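Local coordinates for F5/8 type C domain protein (Bacteroides ovatus, PDB 4ZRX), which is a putative alpha-L-fucosidase, probably removing alpha-linked L-fucose from glycans, with an F5/8 type C domain that may bind sugars, at residues Ala408-Trp414 with Val434-Arg440. Residues are numbered along the deposited sequence; the frame is centred on the assembly and turned at random.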
ATOM      1  N   ALA A 408      -5.043  17.735  23.315  1.00 17.84           N
ATOM      2  CA  ALA A 408      -4.541  19.049  22.911  1.00 18.13           C
ATOM      3  C   ALA A 408      -5.194  20.103  23.757  1.00 18.51           C
ATOM      4  O   ALA A 408      -6.424  20.059  24.026  1.00 19.44           O
ATOM      5  CB  ALA A 408      -4.812  19.279  21.465  1.00 18.69           C
ATOM      6  N   LEU A 409      -4.366  21.003  24.281  1.00 18.89           N
ATOM      7  CA  LEU A 409      -4.872  22.064  25.123  1.00 19.61           C
ATOM      8  C   LEU A 409      -5.375  23.239  24.305  1.00 20.91           C
ATOM      9  O   LEU A 409      -4.549  24.061  23.772  1.00 21.79           O
ATOM     10  CB  LEU A 409      -3.804  22.507  26.075  1.00 19.72           C
ATOM     11  CG  LEU A 409      -4.247  23.550  27.079  1.00 20.28           C
ATOM     12  CD1 LEU A 409      -5.448  23.120  27.847  1.00 20.78           C
ATOM     13  CD2 LEU A 409      -3.092  23.872  28.038  1.00 20.83           C
ATOM     14  N   THR A 410      -6.685  23.400  24.263  1.00 21.28           N
ATOM     15  CA  THR A 410      -7.344  24.552  23.574  1.00 22.39           C
ATOM     16  C   THR A 410      -7.497  25.715  24.548  1.00 23.73           C
ATOM     17  O   THR A 410      -7.136  25.574  25.734  1.00 23.87           O
ATOM     18  CB  THR A 410      -8.716  24.179  23.028  1.00 22.41           C
ATOM     19  OG1 THR A 410      -9.658  24.079  24.140  1.00 21.94           O
ATOM     20  CG2 THR A 410      -8.660  22.897  22.277  1.00 22.00           C
ATOM     21  N   ASP A 411      -8.052  26.841  24.055  1.00 25.17           N
ATOM     22  CA  ASP A 411      -8.472  28.002  24.842  0.50 26.96           C
ATOM     23  C   ASP A 411      -9.533  27.629  25.874  1.00 26.17           C
ATOM     24  O   ASP A 411      -9.746  28.349  26.826  1.00 26.93           O
ATOM     25  CB  ASP A 411      -8.997  29.182  23.936  0.50 29.45           C
ATOM     26  CG  ASP A 411     -10.252  28.832  23.062  0.50 31.27           C
ATOM     27  OD1 ASP A 411     -11.014  27.896  23.337  0.50 33.61           O
ATOM     28  OD2 ASP A 411     -10.502  29.519  22.039  0.50 34.66           O
ATOM     29  N   ASN A 412     -10.225  26.522  25.613  1.00 24.02           N
ATOM     30  CA  ASN A 412     -11.335  26.110  26.504  1.00 22.86           C
ATOM     31  C   ASN A 412     -11.098  24.719  27.117  1.00 22.02           C
ATOM     32  O   ASN A 412     -12.078  24.021  27.382  1.00 21.84           O
ATOM     33  CB  ASN A 412     -12.629  26.182  25.727  1.00 23.42           C
ATOM     34  CG  ASN A 412     -13.875  26.356  26.605  1.00 23.28           C
ATOM     35  OD1 ASN A 412     -13.781  26.490  27.804  1.00 23.43           O
ATOM     36  ND2 ASN A 412     -15.024  26.468  25.973  1.00 24.18           N
ATOM     37  N   GLY A 413      -9.834  24.392  27.367  1.00 21.04           N
ATOM     38  CA  GLY A 413      -9.362  23.180  28.019  1.00 20.37           C
ATOM     39  C   GLY A 413      -8.837  22.068  27.118  1.00 19.32           C
ATOM     40  O   GLY A 413      -8.781  22.185  25.862  1.00 18.47           O
ATOM     41  N   TRP A 414      -8.446  20.982  27.797  1.00 18.58           N
ATOM     42  CA  TRP A 414      -8.003  19.787  27.082  1.00 18.48           C
ATOM     43  C   TRP A 414      -9.117  19.158  26.204  1.00 18.90           C
ATOM     44  O   TRP A 414     -10.262  19.051  26.625  1.00 17.87           O
ATOM     45  CB  TRP A 414      -7.501  18.753  28.092  1.00 18.47           C
ATOM     46  CG  TRP A 414      -6.255  19.128  28.767  1.00 18.78           C
ATOM     47  CD1 TRP A 414      -6.128  19.559  30.050  1.00 19.82           C
ATOM     48  CD2 TRP A 414      -4.921  19.212  28.190  1.00 19.52           C
ATOM     49  NE1 TRP A 414      -4.828  19.849  30.340  1.00 20.23           N
ATOM     50  CE2 TRP A 414      -4.052  19.635  29.227  1.00 20.47           C
ATOM     51  CE3 TRP A 414      -4.382  18.867  26.967  1.00 19.63           C
ATOM     52  CZ2 TRP A 414      -2.678  19.771  29.029  1.00 20.33           C
ATOM     53  CZ3 TRP A 414      -2.995  19.024  26.744  1.00 20.42           C
ATOM     54  CH2 TRP A 414      -2.175  19.500  27.778  1.00 20.90           C
ATOM     55  N   VAL A 434      -7.392  21.428  15.279  1.00 25.54           N
ATOM     56  CA  VAL A 434      -7.614  22.228  16.479  0.50 25.35           C
ATOM     57  C   VAL A 434      -6.504  23.242  16.679  1.00 25.49           C
ATOM     58  O   VAL A 434      -5.335  23.001  16.321  1.00 23.54           O
ATOM     59  CB  VAL A 434      -7.750  21.329  17.708  0.50 24.93           C
ATOM     60  CG1 VAL A 434      -6.450  20.598  18.031  0.50 24.44           C
ATOM     61  CG2 VAL A 434      -8.231  22.113  18.914  0.50 25.78           C
ATOM     62  N   ASN A 435      -6.891  24.363  17.278  1.00 25.34           N
ATOM     63  CA  ASN A 435      -5.943  25.379  17.711  0.70 26.31           C
ATOM     64  C   ASN A 435      -5.579  25.038  19.143  1.00 25.49           C
ATOM     65  O   ASN A 435      -6.460  24.983  20.019  1.00 25.04           O
ATOM     66  CB  ASN A 435      -6.512  26.786  17.623  0.70 28.72           C
ATOM     67  CG  ASN A 435      -6.747  27.239  16.197  0.70 31.42           C
ATOM     68  OD1 ASN A 435      -7.879  27.282  15.736  0.70 36.62           O
ATOM     69  ND2 ASN A 435      -5.691  27.555  15.493  0.70 31.94           N
ATOM     70  N   ALA A 436      -4.285  24.806  19.391  1.00 23.24           N
ATOM     71  CA  ALA A 436      -3.808  24.372  20.705  1.00 22.04           C
ATOM     72  C   ALA A 436      -2.443  24.922  21.048  1.00 22.52           C
ATOM     73  O   ALA A 436      -1.656  25.242  20.129  1.00 21.39           O
ATOM     74  CB  ALA A 436      -3.754  22.879  20.759  1.00 21.92           C
ATOM     75  N   ASN A 437      -2.116  24.935  22.341  1.00 21.96           N
ATOM     76  CA  ASN A 437      -0.795  25.459  22.796  1.00 23.67           C
ATOM     77  C   ASN A 437       0.044  24.417  23.536  1.00 22.77           C
ATOM     78  O   ASN A 437       1.237  24.653  23.779  1.00 23.08           O
ATOM     79  CB  ASN A 437      -0.967  26.750  23.568  1.00 24.97           C
ATOM     80  CG  ASN A 437      -1.651  26.546  24.929  1.00 26.92           C
ATOM     81  OD1 ASN A 437      -1.110  25.910  25.800  1.00 28.67           O
ATOM     82  ND2 ASN A 437      -2.851  27.049  25.080  1.00 28.08           N
ATOM     83  N   LYS A 438      -0.541  23.266  23.840  1.00 21.85           N
ATOM     84  CA  LYS A 438       0.142  22.157  24.397  1.00 21.55           C
ATOM     85  C   LYS A 438      -0.496  20.866  23.894  1.00 21.37           C
ATOM     86  O   LYS A 438      -1.666  20.835  23.506  1.00 20.64           O
ATOM     87  CB  LYS A 438       0.095  22.171  25.917  1.00 23.28           C
ATOM     88  CG  LYS A 438       0.953  23.319  26.614  1.00 25.23           C
ATOM     89  CD  LYS A 438       0.807  23.225  28.102  1.00 27.53           C
ATOM     90  CE  LYS A 438       1.839  24.105  28.921  1.00 30.48           C
ATOM     91  NZ  LYS A 438       2.133  25.489  28.455  1.00 32.64           N
ATOM     92  N   LEU A 439       0.286  19.791  23.978  1.00 20.83           N
ATOM     93  CA  LEU A 439      -0.179  18.464  23.718  1.00 21.64           C
ATOM     94  C   LEU A 439       0.121  17.641  24.918  1.00 21.90           C
ATOM     95  O   LEU A 439       1.139  17.850  25.619  1.00 23.79           O
ATOM     96  CB  LEU A 439       0.603  17.959  22.507  1.00 23.32           C
ATOM     97  CG  LEU A 439       0.027  17.068  21.505  1.00 24.85           C
ATOM     98  CD1 LEU A 439      -1.289  17.490  20.862  1.00 24.30           C
ATOM     99  CD2 LEU A 439       1.144  16.854  20.459  1.00 24.98           C
ATOM    100  N   ARG A 440      -0.734  16.702  25.229  1.00 20.66           N
ATOM    101  CA  ARG A 440      -0.477  15.775  26.326  1.00 20.25           C
ATOM    102  C   ARG A 440      -0.632  14.366  25.806  1.00 20.96           C
ATOM    103  O   ARG A 440      -1.610  14.095  25.107  1.00 21.40           O
ATOM    104  CB  ARG A 440      -1.474  16.008  27.457  1.00 21.38           C
ATOM    105  CG  ARG A 440      -1.285  15.099  28.629  1.00 22.51           C
ATOM    106  CD  ARG A 440      -1.837  15.689  29.898  1.00 23.77           C
ATOM    107  NE  ARG A 440      -3.282  15.739  29.882  1.00 24.32           N
ATOM    108  CZ  ARG A 440      -4.058  16.359  30.764  1.00 24.39           C
ATOM    109  NH1 ARG A 440      -3.542  17.014  31.793  1.00 25.83           N
ATOM    110  NH2 ARG A 440      -5.359  16.307  30.614  1.00 25.86           N
TER
HETATM  111  O   HOH W   1      -7.975  26.982  21.245  1.00 34.49           O
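Arg440 extends from the backbone and then bends at chi3 (70°), which lays its guanidinium over one face of Trp414; the indole is presented by a chi1 of -69° that sets CG anti to the carbonyl carbon. The two groups stack nearly parallel, and Arg440 CZ lies 3.6 Å from the centroid of the Trp414 five-membered ring, a cation-pi contact. Arg440 CB packs at 3.5 Å from Trp414 CZ3, while the stack and the salt bridge from NH2 to Glu407 together restrain the guanidinium's rotation. Over the centre of the opposite ring face sits the apolar CD1 of Leu409, whose branched end gives the flat indole a surface to pack on. Replacing Trp414 with a small residue such as alanine would probably take away the surface on which Arg440 stacks and uncover Leu409.

Between the strands, Leu409 N donates a nearly straight bond to Lys438 O (2.8 Å), and Asn437 N donates to Leu409 O (3.0 Å). On the other sheet face, the small Ala408 lets its CB meet Ala436 CB at 3.8 Å and also touch Leu439 CD1. Thr410 OG1 accepts from Asn412 N, forming an ST turn, and donates to Gly413 O (2.7 Å). Gly413 suits its place because, at its phi of 100°, a side chain would clash with the preceding carbonyl O. The type I turn Thr410-Gly413 closes a tight beta hairpin of strands 401-410 and 413-420 at one edge of a four-stranded antiparallel sheet, in which strand 438-446 pairs with 401-410; Leu439 packs this sheet against Val455 and Ala457 of a second, as in a beta-sandwich.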